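PDB 2IUY: glycosyltransferase from Streptomyces viridochromogenes, which probably transfers a sugar from a nucleotide donor during avilamycin A biosynthesis, as a retaining glycosyltransferase of family GT4 that binds UDP. Local coordinates for residues 123-126 with 130-133; 172-177 with 244-249; 24-27 with 33-36. All blocks are in the same frame, centred on the assembly; numbering follows the deposited sequence.

In the fold
The three contacts follow one another along the chain in the order 3, 1, 2 and frame the cleft of a GT-B glycosyltransferase, whose two Rossmann-like domains each carry a six-stranded parallel sheet. In the N-terminal domain, interaction 3 joins the loop after central strand 5-9 to helix 31-45, and interaction 1 joins outermost strand 123-125 to helix 128-133. Interaction 2 links two loops of the C-terminal domain. Centres of interactions 1 and 2 are about 18 Å apart, yet they touch across the domain boundary, where His133 packs on Ile249; the centre of interaction 3 lies about 21 Å from that of interaction 1 and 23 Å from that of interaction 2. UDP-binding residues from both domains lie near these contacts.

Interaction 1: residues 123-126 with 130-133; sequences CTYS and QRAH
Tyr125 lays one face of its ring under the backbone of Arg131: CA of Arg131 sits 4.0 Å from the centroid of the Tyr125 ring, 26° off the normal, a CH-pi contact displaced toward the rim. The aliphatic start of the arginine continues the overlap, with Arg131 CG 3.7 Å from Tyr125 CD2. Farther out the chain bends at chi3 and leads the guanidinium away from the ring, to bond through NH1 with the carbonyl of Ala140. Gln130 comes to the edge of the same ring, its amide turned 85° against the ring plane. Its OE1 lies 3.3 Å from Tyr125 CB and accepts the backbone N-H of Ser126 (N to OE1 2.8 Å), nearly in line with the C=O but bent at the hydrogen (138°). On the other side of this amide, NE2 donates to the carbonyls of His111 and Phe113, which together with the Ser126 bond fixes its rotation in a buried setting. The side chain thus ties the exit of strand 123-125 to the end of the neighbouring strand 106-111 and the loop after it, a strand-turn-helix connection at the outer edge of the parallel sheet of the N-terminal Rossmann-like domain of a GT-B enzyme.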
ATOM      1  N   CYS A 123      -7.921  -7.311  14.681  1.00  7.68           N
ATOM      2  CA  CYS A 123      -7.696  -6.529  13.454  1.00  8.03           C
ATOM      3  C   CYS A 123      -7.066  -5.141  13.720  1.00  7.73           C
ATOM      4  O   CYS A 123      -7.477  -4.437  14.638  1.00  7.81           O
ATOM      5  CB  CYS A 123      -9.000  -6.335  12.646  1.00  6.89           C
ATOM      6  SG  CYS A 123      -8.727  -6.020  10.831  1.00  7.69           S
ATOM      7  N   THR A 124      -6.105  -4.751  12.876  1.00  7.37           N
ATOM      8  CA  THR A 124      -5.555  -3.384  12.855  1.00  8.01           C
ATOM      9  C   THR A 124      -5.930  -2.716  11.531  1.00  8.56           C
ATOM     10  O   THR A 124      -6.146  -3.399  10.519  1.00  8.79           O
ATOM     11  CB  THR A 124      -3.973  -3.346  12.956  1.00  8.23           C
ATOM     12  OG1 THR A 124      -3.413  -3.814  11.724  1.00  7.44           O
ATOM     13  CG2 THR A 124      -3.442  -4.195  14.102  1.00  8.28           C
ATOM     14  N   TYR A 125      -5.952  -1.386  11.522  1.00  8.14           N
ATOM     15  CA  TYR A 125      -6.353  -0.630  10.344  1.00  8.12           C
ATOM     16  C   TYR A 125      -5.243   0.318   9.939  1.00  7.97           C
ATOM     17  O   TYR A 125      -4.504   0.794  10.801  1.00  6.81           O
ATOM     18  CB  TYR A 125      -7.683   0.105  10.634  1.00  7.16           C
ATOM     19  CG  TYR A 125      -8.773  -0.894  11.010  1.00  7.92           C
ATOM     20  CD1 TYR A 125      -9.617  -1.429  10.041  1.00  4.48           C
ATOM     21  CD2 TYR A 125      -8.943  -1.322  12.327  1.00  9.35           C
ATOM     22  CE1 TYR A 125     -10.606  -2.361  10.357  1.00  5.04           C
ATOM     23  CE2 TYR A 125      -9.932  -2.284  12.659  1.00  6.32           C
ATOM     24  CZ  TYR A 125     -10.749  -2.786  11.681  1.00  8.66           C
ATOM     25  OH  TYR A 125     -11.744  -3.718  12.000  1.00  9.83           O
ATOM     26  N   SER A 126      -5.091   0.587   8.636  1.00  8.40           N
ATOM     27  CA  SER A 126      -3.991   1.495   8.234  1.00 10.04           C
ATOM     28  C   SER A 126      -4.342   2.972   8.434  1.00  9.44           C
ATOM     29  O   SER A 126      -3.453   3.839   8.393  1.00  9.85           O
ATOM     30  CB  SER A 126      -3.459   1.227   6.812  1.00  9.50           C
ATOM     31  OG  SER A 126      -4.498   0.830   5.957  1.00 15.64           O
ATOM     32  N   GLN A 130     -10.437   4.425   7.576  1.00  9.84           N
ATOM     33  CA  GLN A 130     -10.736   3.009   7.327  1.00  9.22           C
ATOM     34  C   GLN A 130     -11.318   2.336   8.572  1.00  8.88           C
ATOM     35  O   GLN A 130     -12.350   1.683   8.495  1.00  9.55           O
ATOM     36  CB  GLN A 130      -9.486   2.272   6.886  1.00  8.67           C
ATOM     37  CG  GLN A 130      -9.723   0.880   6.406  1.00  8.71           C
ATOM     38  CD  GLN A 130      -8.525  -0.005   6.607  1.00  8.43           C
ATOM     39  OE1 GLN A 130      -7.633   0.338   7.375  1.00 13.54           O
ATOM     40  NE2 GLN A 130      -8.494  -1.156   5.934  1.00  5.50           N
ATOM     41  N   ARG A 131     -10.638   2.452   9.710  1.00  8.62           N
ATOM     42  CA  ARG A 131     -11.153   1.845  10.947  1.00  7.98           C
ATOM     43  C   ARG A 131     -12.649   2.197  11.192  1.00  7.97           C
ATOM     44  O   ARG A 131     -13.468   1.314  11.478  1.00  9.85           O
ATOM     45  CB  ARG A 131     -10.310   2.234  12.171  1.00  7.20           C
ATOM     46  CG  ARG A 131     -10.877   1.580  13.489  1.00  7.36           C
ATOM     47  CD  ARG A 131     -10.045   1.899  14.718  1.00  6.46           C
ATOM     48  NE  ARG A 131     -10.050   3.341  14.931  1.00  7.61           N
ATOM     49  CZ  ARG A 131      -9.396   3.963  15.902  1.00 13.04           C
ATOM     50  NH1 ARG A 131      -8.639   3.268  16.775  1.00 10.07           N
ATOM     51  NH2 ARG A 131      -9.477   5.294  15.976  1.00 12.74           N
ATOM     52  N   ALA A 132     -12.986   3.474  11.096  1.00  8.21           N
ATOM     53  CA  ALA A 132     -14.365   3.978  11.230  1.00  8.97           C
ATOM     54  C   ALA A 132     -15.356   3.331  10.201  1.00 10.08           C
ATOM     55  O   ALA A 132     -16.442   2.843  10.557  1.00  9.88           O
ATOM     56  CB  ALA A 132     -14.325   5.514  11.042  1.00  9.12           C
ATOM     57  N   HIS A 133     -14.942   3.364   8.927  1.00 10.03           N
ATOM     58  CA  HIS A 133     -15.659   2.878   7.809  1.00 11.73           C
ATOM     59  C   HIS A 133     -15.910   1.365   7.922  1.00 11.85           C
ATOM     60  O   HIS A 133     -16.981   0.838   7.506  1.00 12.07           O
ATOM     61  CB  HIS A 133     -14.809   3.221   6.561  1.00 12.80           C
ATOM     62  CG  HIS A 133     -15.457   2.865   5.263  1.00 16.30           C
ATOM     63  ND1 HIS A 133     -16.509   3.585   4.734  1.00 17.12           N
ATOM     64  CD2 HIS A 133     -15.210   1.857   4.391  1.00 18.07           C
ATOM     65  CE1 HIS A 133     -16.884   3.032   3.597  1.00 20.10           C
ATOM     66  NE2 HIS A 133     -16.113   1.982   3.367  1.00 18.44           N
TER

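Interaction 2: residues 172-177 with 244-249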
ATOM      1  N   SER A 172      -8.730   2.735 -12.717  1.00 11.96           N
ATOM      2  CA  SER A 172     -10.117   2.414 -12.347  1.00 11.58           C
ATOM      3  C   SER A 172     -10.723   3.653 -11.776  1.00  9.02           C
ATOM      4  O   SER A 172      -9.998   4.469 -11.261  1.00  7.60           O
ATOM      5  CB  SER A 172     -10.161   1.404 -11.225  1.00 12.39           C
ATOM      6  OG  SER A 172      -9.709   0.164 -11.707  1.00 19.09           O
ATOM      7  N   PRO A 173     -12.052   3.820 -11.913  1.00  8.91           N
ATOM      8  CA  PRO A 173     -12.717   5.059 -11.510  1.00  7.83           C
ATOM      9  C   PRO A 173     -12.537   5.463 -10.031  1.00  9.51           C
ATOM     10  O   PRO A 173     -12.298   6.648  -9.748  1.00  9.08           O
ATOM     11  CB  PRO A 173     -14.201   4.780 -11.840  1.00  7.84           C
ATOM     12  CG  PRO A 173     -14.154   3.911 -13.030  1.00  5.96           C
ATOM     13  CD  PRO A 173     -12.997   2.922 -12.616  1.00  8.34           C
ATOM     14  N   HIS A 174     -12.643   4.506  -9.100  1.00  9.02           N
ATOM     15  CA  HIS A 174     -12.490   4.837  -7.691  1.00  9.35           C
ATOM     16  C   HIS A 174     -11.036   5.271  -7.333  1.00  9.72           C
ATOM     17  O   HIS A 174     -10.818   5.881  -6.252  1.00  9.18           O
ATOM     18  CB  HIS A 174     -12.934   3.663  -6.800  1.00  9.60           C
ATOM     19  CG  HIS A 174     -12.077   2.445  -6.959  1.00  9.06           C
ATOM     20  ND1 HIS A 174     -12.193   1.598  -8.037  1.00 11.93           N
ATOM     21  CD2 HIS A 174     -11.071   1.951  -6.204  1.00  9.63           C
ATOM     22  CE1 HIS A 174     -11.310   0.618  -7.933  1.00 12.79           C
ATOM     23  NE2 HIS A 174     -10.607   0.818  -6.835  1.00 10.72           N
ATOM     24  N   LYS A 175     -10.066   4.962  -8.216  1.00  9.22           N
ATOM     25  CA  LYS A 175      -8.668   5.371  -8.006  1.00  9.48           C
ATOM     26  C   LYS A 175      -8.386   6.765  -8.578  1.00  8.42           C
ATOM     27  O   LYS A 175      -7.362   7.370  -8.269  1.00  7.69           O
ATOM     28  CB  LYS A 175      -7.655   4.364  -8.574  1.00  9.96           C
ATOM     29  CG  LYS A 175      -7.711   2.987  -7.914  1.00 10.95           C
ATOM     30  CD  LYS A 175      -7.565   3.079  -6.378  1.00 11.95           C
ATOM     31  CE  LYS A 175      -6.165   3.505  -5.977  1.00  8.12           C
ATOM     32  NZ  LYS A 175      -5.838   3.091  -4.557  1.00 13.91           N
ATOM     33  N   GLY A 176      -9.320   7.282  -9.376  1.00  7.80           N
ATOM     34  CA  GLY A 176      -9.287   8.676  -9.794  1.00  7.17           C
ATOM     35  C   GLY A 176      -8.249   8.950 -10.881  1.00  7.56           C
ATOM     36  O   GLY A 176      -7.689  10.044 -10.925  1.00  8.30           O
ATOM     37  N   ALA A 177      -8.013   7.989 -11.765  1.00  7.30           N
ATOM     38  CA  ALA A 177      -7.103   8.190 -12.913  1.00  8.55           C
ATOM     39  C   ALA A 177      -7.557   9.376 -13.770  1.00  9.04           C
ATOM     40  O   ALA A 177      -6.735  10.190 -14.237  1.00  9.98           O
ATOM     41  CB  ALA A 177      -6.975   6.899 -13.769  1.00  6.48           C
ATOM     42  N   GLY A 244     -19.220   0.845  -6.133  1.00 16.44           N
ATOM     43  CA  GLY A 244     -18.653  -0.196  -6.964  1.00 17.85           C
ATOM     44  C   GLY A 244     -19.010  -1.554  -6.417  1.00 18.06           C
ATOM     45  O   GLY A 244     -19.824  -1.667  -5.473  1.00 18.87           O
ATOM     46  N   PRO A 245     -18.422  -2.602  -7.015  1.00 18.16           N
ATOM     47  CA  PRO A 245     -18.677  -4.008  -6.603  1.00 17.72           C
ATOM     48  C   PRO A 245     -18.233  -4.358  -5.166  1.00 17.08           C
ATOM     49  O   PRO A 245     -18.656  -5.392  -4.686  1.00 17.59           O
ATOM     50  CB  PRO A 245     -17.916  -4.842  -7.641  1.00 18.24           C
ATOM     51  CG  PRO A 245     -16.894  -3.877  -8.238  1.00 17.98           C
ATOM     52  CD  PRO A 245     -17.496  -2.503  -8.165  1.00 18.50           C
ATOM     53  N   TRP A 246     -17.424  -3.525  -4.493  1.00 14.60           N
ATOM     54  CA  TRP A 246     -17.120  -3.730  -3.074  1.00 13.85           C
ATOM     55  C   TRP A 246     -18.355  -3.547  -2.196  1.00 13.50           C
ATOM     56  O   TRP A 246     -18.403  -4.107  -1.100  1.00 13.57           O
ATOM     57  CB  TRP A 246     -15.988  -2.795  -2.562  1.00 13.98           C
ATOM     58  CG  TRP A 246     -16.188  -1.385  -2.995  1.00 13.51           C
ATOM     59  CD1 TRP A 246     -16.910  -0.408  -2.362  1.00 14.09           C
ATOM     60  CD2 TRP A 246     -15.732  -0.814  -4.241  1.00 14.27           C
ATOM     61  NE1 TRP A 246     -16.900   0.749  -3.122  1.00 15.14           N
ATOM     62  CE2 TRP A 246     -16.188   0.516  -4.279  1.00 14.65           C
ATOM     63  CE3 TRP A 246     -14.958  -1.302  -5.306  1.00 13.14           C
ATOM     64  CZ2 TRP A 246     -15.872   1.374  -5.329  1.00 15.13           C
ATOM     65  CZ3 TRP A 246     -14.677  -0.483  -6.345  1.00 14.73           C
ATOM     66  CH2 TRP A 246     -15.121   0.860  -6.353  1.00 15.17           C
ATOM     67  N   GLY A 247     -19.339  -2.747  -2.644  1.00 12.82           N
ATOM     68  CA  GLY A 247     -20.396  -2.288  -1.748  1.00 11.80           C
ATOM     69  C   GLY A 247     -20.038  -1.021  -0.938  1.00 12.65           C
ATOM     70  O   GLY A 247     -18.964  -0.940  -0.366  1.00 12.30           O
ATOM     71  N   GLY A 248     -20.937  -0.031  -0.922  1.00 12.44           N
ATOM     72  CA  GLY A 248     -20.756   1.209  -0.181  1.00 12.40           C
ATOM     73  C   GLY A 248     -19.819   2.171  -0.874  1.00 12.83           C
ATOM     74  O   GLY A 248     -19.312   1.895  -1.970  1.00 13.77           O
ATOM     75  N   ILE A 249     -19.554   3.297  -0.227  1.00 12.75           N
ATOM     76  CA  ILE A 249     -18.652   4.290  -0.794  1.00 13.26           C
ATOM     77  C   ILE A 249     -17.218   3.822  -0.617  1.00 12.63           C
ATOM     78  O   ILE A 249     -16.847   3.321   0.450  1.00 12.77           O
ATOM     79  CB  ILE A 249     -18.827   5.682  -0.179  1.00 12.93           C
ATOM     80  CG1 ILE A 249     -20.260   6.184  -0.352  1.00 16.90           C
ATOM     81  CG2 ILE A 249     -17.987   6.698  -0.953  1.00 14.56           C
ATOM     82  CD1 ILE A 249     -20.662   6.427  -1.856  1.00 17.52           C
TER
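The loop that brings Trp246 against His174 begins at Gly244, which opens a type I beta turn closed by a backbone bond from Gly247 N to Gly244 O (3.1 Å). Its CA also lies over one face of the Trp246 ring, toward the rim, so the turn folds back on its own tryptophan. Pro245 takes the second position of the turn. Trp246, the third, carries the contact: with CG set between the backbone N and the carbonyl carbon (chi1 47°), the indole swings toward His174 and presents its benzo edge to the imidazole face. The pair is T-shaped (edge-to-face), with centroids of the Trp246 six-membered ring and the His174 ring 4.6 Å apart and planes at 62°. Trp246 CH2 makes the closest approach, 3.5 Å from His174 ND1, while CZ3 stands over the imidazole face. His174 belongs to a short 3-10 turn just ahead of helix 177-187 in the C-terminal Rossmann-like domain of the GT-B fold; the next residue, Lys175, is a UDP-binding residue and forms a salt bridge with Glu252. At its far nitrogen His174 NE2 bonds with Arg170 NH2, and Trp250 adds a further ring to both aromatics. Gly247, which ends the turn, and Gly248 both have positive phi and carry the chain round, bringing Gly248 O within 2.9 Å of Trp246 NE1 in a weak, bent bond (127°).

Interaction 3: residues 24-27 with 33-36; sequences VPPQ and QWVV
Pro25 and Pro26 both lie over one face of the Trp34 indole, in the N-terminal Rossmann-like domain of this GT-B enzyme, where the loop after strand 5-9 turns back on the helix 31-45 that it leads into. Two CH-pi contacts divide the indole between them. Pro25 CB stands 3.6 Å from the centroid of the six-membered ring of Trp34, and Pro26 CD stands 3.4 Å from that of its five-membered ring, 12° off the normal. The cis peptide bond before Pro25 shapes the chain just ahead of the proline pair. Arg225, a UDP-binding residue of the other domain, makes a cation-pi contact with Trp34, so the same indole meets both the proline loop and the nucleotide site.

Apolar packing continues on the Val24 side. The CG1 branch of Val24, anti to its own N (chi1 161°), reaches 4.1 Å from Val36 CG1, one turn along the helix from Gln33, and Leu52 of strand 49-53 touches both valines. The second branch, CG2, meets the aliphatic start of Gln33 at CB. That same CB packs 3.7 Å from Pro26 CD, so the first carbon of the glutamine side chain touches both Val24 and Pro26.

The polar link is indirect, a water molecule spanning loop and helix. It donates to the carbonyl of Pro26, at 3.3 Å from O, and lies in the plane of the indole at its edge, where it accepts the N-H of Trp34, 3.0 Å from NE1.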
ATOM      1  N   VAL A  24       6.510 -11.653  -3.012  1.00  7.93           N
ATOM      2  CA  VAL A  24       6.700 -10.540  -2.136  1.00  7.52           C
ATOM      3  C   VAL A  24       8.184 -10.251  -2.090  1.00  8.68           C
ATOM      4  O   VAL A  24       8.962 -11.114  -1.662  1.00  8.23           O
ATOM      5  CB  VAL A  24       6.177 -10.877  -0.694  1.00  7.71           C
ATOM      6  CG1 VAL A  24       6.791  -9.902   0.386  1.00  6.37           C
ATOM      7  CG2 VAL A  24       4.673 -10.850  -0.658  1.00  5.85           C
ATOM      8  N   PRO A  25       8.611  -9.062  -2.557  1.00 10.03           N
ATOM      9  CA  PRO A  25       7.808  -8.021  -3.165  1.00 10.26           C
ATOM     10  C   PRO A  25       7.379  -8.469  -4.560  1.00 10.80           C
ATOM     11  O   PRO A  25       7.981  -9.402  -5.129  1.00  9.30           O
ATOM     12  CB  PRO A  25       8.776  -6.822  -3.218  1.00 10.53           C
ATOM     13  CG  PRO A  25      10.090  -7.411  -3.306  1.00 11.59           C
ATOM     14  CD  PRO A  25      10.051  -8.723  -2.572  1.00  9.29           C
ATOM     15  N   PRO A  26       6.308  -7.855  -5.093  1.00 11.79           N
ATOM     16  CA  PRO A  26       5.754  -8.430  -6.292  1.00 12.35           C
ATOM     17  C   PRO A  26       6.562  -8.037  -7.532  1.00 14.81           C
ATOM     18  O   PRO A  26       7.237  -6.997  -7.548  1.00 13.92           O
ATOM     19  CB  PRO A  26       4.361  -7.798  -6.341  1.00 12.60           C
ATOM     20  CG  PRO A  26       4.558  -6.459  -5.749  1.00 10.98           C
ATOM     21  CD  PRO A  26       5.570  -6.653  -4.662  1.00 10.81           C
ATOM     22  N   GLN A  27       6.482  -8.869  -8.569  1.00 17.22           N
ATOM     23  CA  GLN A  27       7.157  -8.577  -9.843  1.00 19.75           C
ATOM     24  C   GLN A  27       6.465  -7.374 -10.548  1.00 20.25           C
ATOM     25  O   GLN A  27       7.120  -6.484 -11.110  1.00 20.78           O
ATOM     26  CB  GLN A  27       7.165  -9.854 -10.727  1.00 20.57           C
ATOM     27  CG  GLN A  27       7.449 -11.190  -9.938  1.00 22.96           C
ATOM     28  CD  GLN A  27       6.182 -11.972  -9.372  1.00 22.88           C
ATOM     29  OE1 GLN A  27       5.240 -11.410  -8.782  1.00 12.21           O
ATOM     30  NE2 GLN A  27       6.224 -13.309  -9.538  1.00 28.16           N
ATOM     31  N   GLN A  33       1.326  -6.729  -1.368  1.00  8.65           N
ATOM     32  CA  GLN A  33       2.568  -7.480  -1.466  1.00  8.23           C
ATOM     33  C   GLN A  33       3.760  -6.580  -1.151  1.00  8.76           C
ATOM     34  O   GLN A  33       4.704  -7.015  -0.523  1.00  9.23           O
ATOM     35  CB  GLN A  33       2.691  -8.106  -2.856  1.00  6.85           C
ATOM     36  CG  GLN A  33       1.613  -9.121  -3.161  1.00  7.23           C
ATOM     37  CD  GLN A  33       0.419  -8.552  -3.977  1.00  8.87           C
ATOM     38  OE1 GLN A  33       0.148  -7.341  -3.983  1.00  7.29           O
ATOM     39  NE2 GLN A  33      -0.285  -9.430  -4.655  1.00  9.07           N
ATOM     40  N   TRP A  34       3.695  -5.324  -1.582  1.00  9.23           N
ATOM     41  CA  TRP A  34       4.655  -4.308  -1.186  1.00 10.14           C
ATOM     42  C   TRP A  34       4.564  -4.032   0.331  1.00  9.90           C
ATOM     43  O   TRP A  34       5.573  -3.956   1.012  1.00  9.96           O
ATOM     44  CB  TRP A  34       4.486  -2.999  -2.013  1.00 12.21           C
ATOM     45  CG  TRP A  34       5.280  -3.106  -3.312  1.00 12.86           C
ATOM     46  CD1 TRP A  34       4.788  -3.195  -4.585  1.00 13.51           C
ATOM     47  CD2 TRP A  34       6.701  -3.225  -3.414  1.00 14.61           C
ATOM     48  NE1 TRP A  34       5.835  -3.367  -5.481  1.00 16.39           N
ATOM     49  CE2 TRP A  34       7.017  -3.374  -4.783  1.00 15.17           C
ATOM     50  CE3 TRP A  34       7.746  -3.190  -2.477  1.00 17.59           C
ATOM     51  CZ2 TRP A  34       8.333  -3.467  -5.236  1.00 15.36           C
ATOM     52  CZ3 TRP A  34       9.053  -3.311  -2.928  1.00 15.79           C
ATOM     53  CH2 TRP A  34       9.331  -3.456  -4.291  1.00 14.65           C
ATOM     54  N   VAL A  35       3.355  -3.930   0.853  1.00  8.90           N
ATOM     55  CA  VAL A  35       3.201  -3.715   2.315  1.00  8.40           C
ATOM     56  C   VAL A  35       3.933  -4.804   3.081  1.00  7.06           C
ATOM     57  O   VAL A  35       4.673  -4.523   4.013  1.00  7.54           O
ATOM     58  CB  VAL A  35       1.725  -3.632   2.755  1.00  7.72           C
ATOM     59  CG1 VAL A  35       1.612  -3.487   4.300  1.00  7.11           C
ATOM     60  CG2 VAL A  35       1.018  -2.450   2.034  1.00  9.09           C
ATOM     61  N   VAL A  36       3.704  -6.048   2.702  1.00  7.08           N
ATOM     62  CA  VAL A  36       4.249  -7.217   3.415  1.00  5.99           C
ATOM     63  C   VAL A  36       5.784  -7.245   3.332  1.00  7.55           C
ATOM     64  O   VAL A  36       6.438  -7.568   4.293  1.00  7.92           O
ATOM     65  CB  VAL A  36       3.618  -8.534   2.854  1.00  6.72           C
ATOM     66  CG1 VAL A  36       4.184  -9.758   3.552  1.00  5.29           C
ATOM     67  CG2 VAL A  36       2.081  -8.507   3.032  1.00  5.39           C
TER
HETATM   68  O   HOH W   1       6.173  -3.986  -8.346  1.00 22.91           O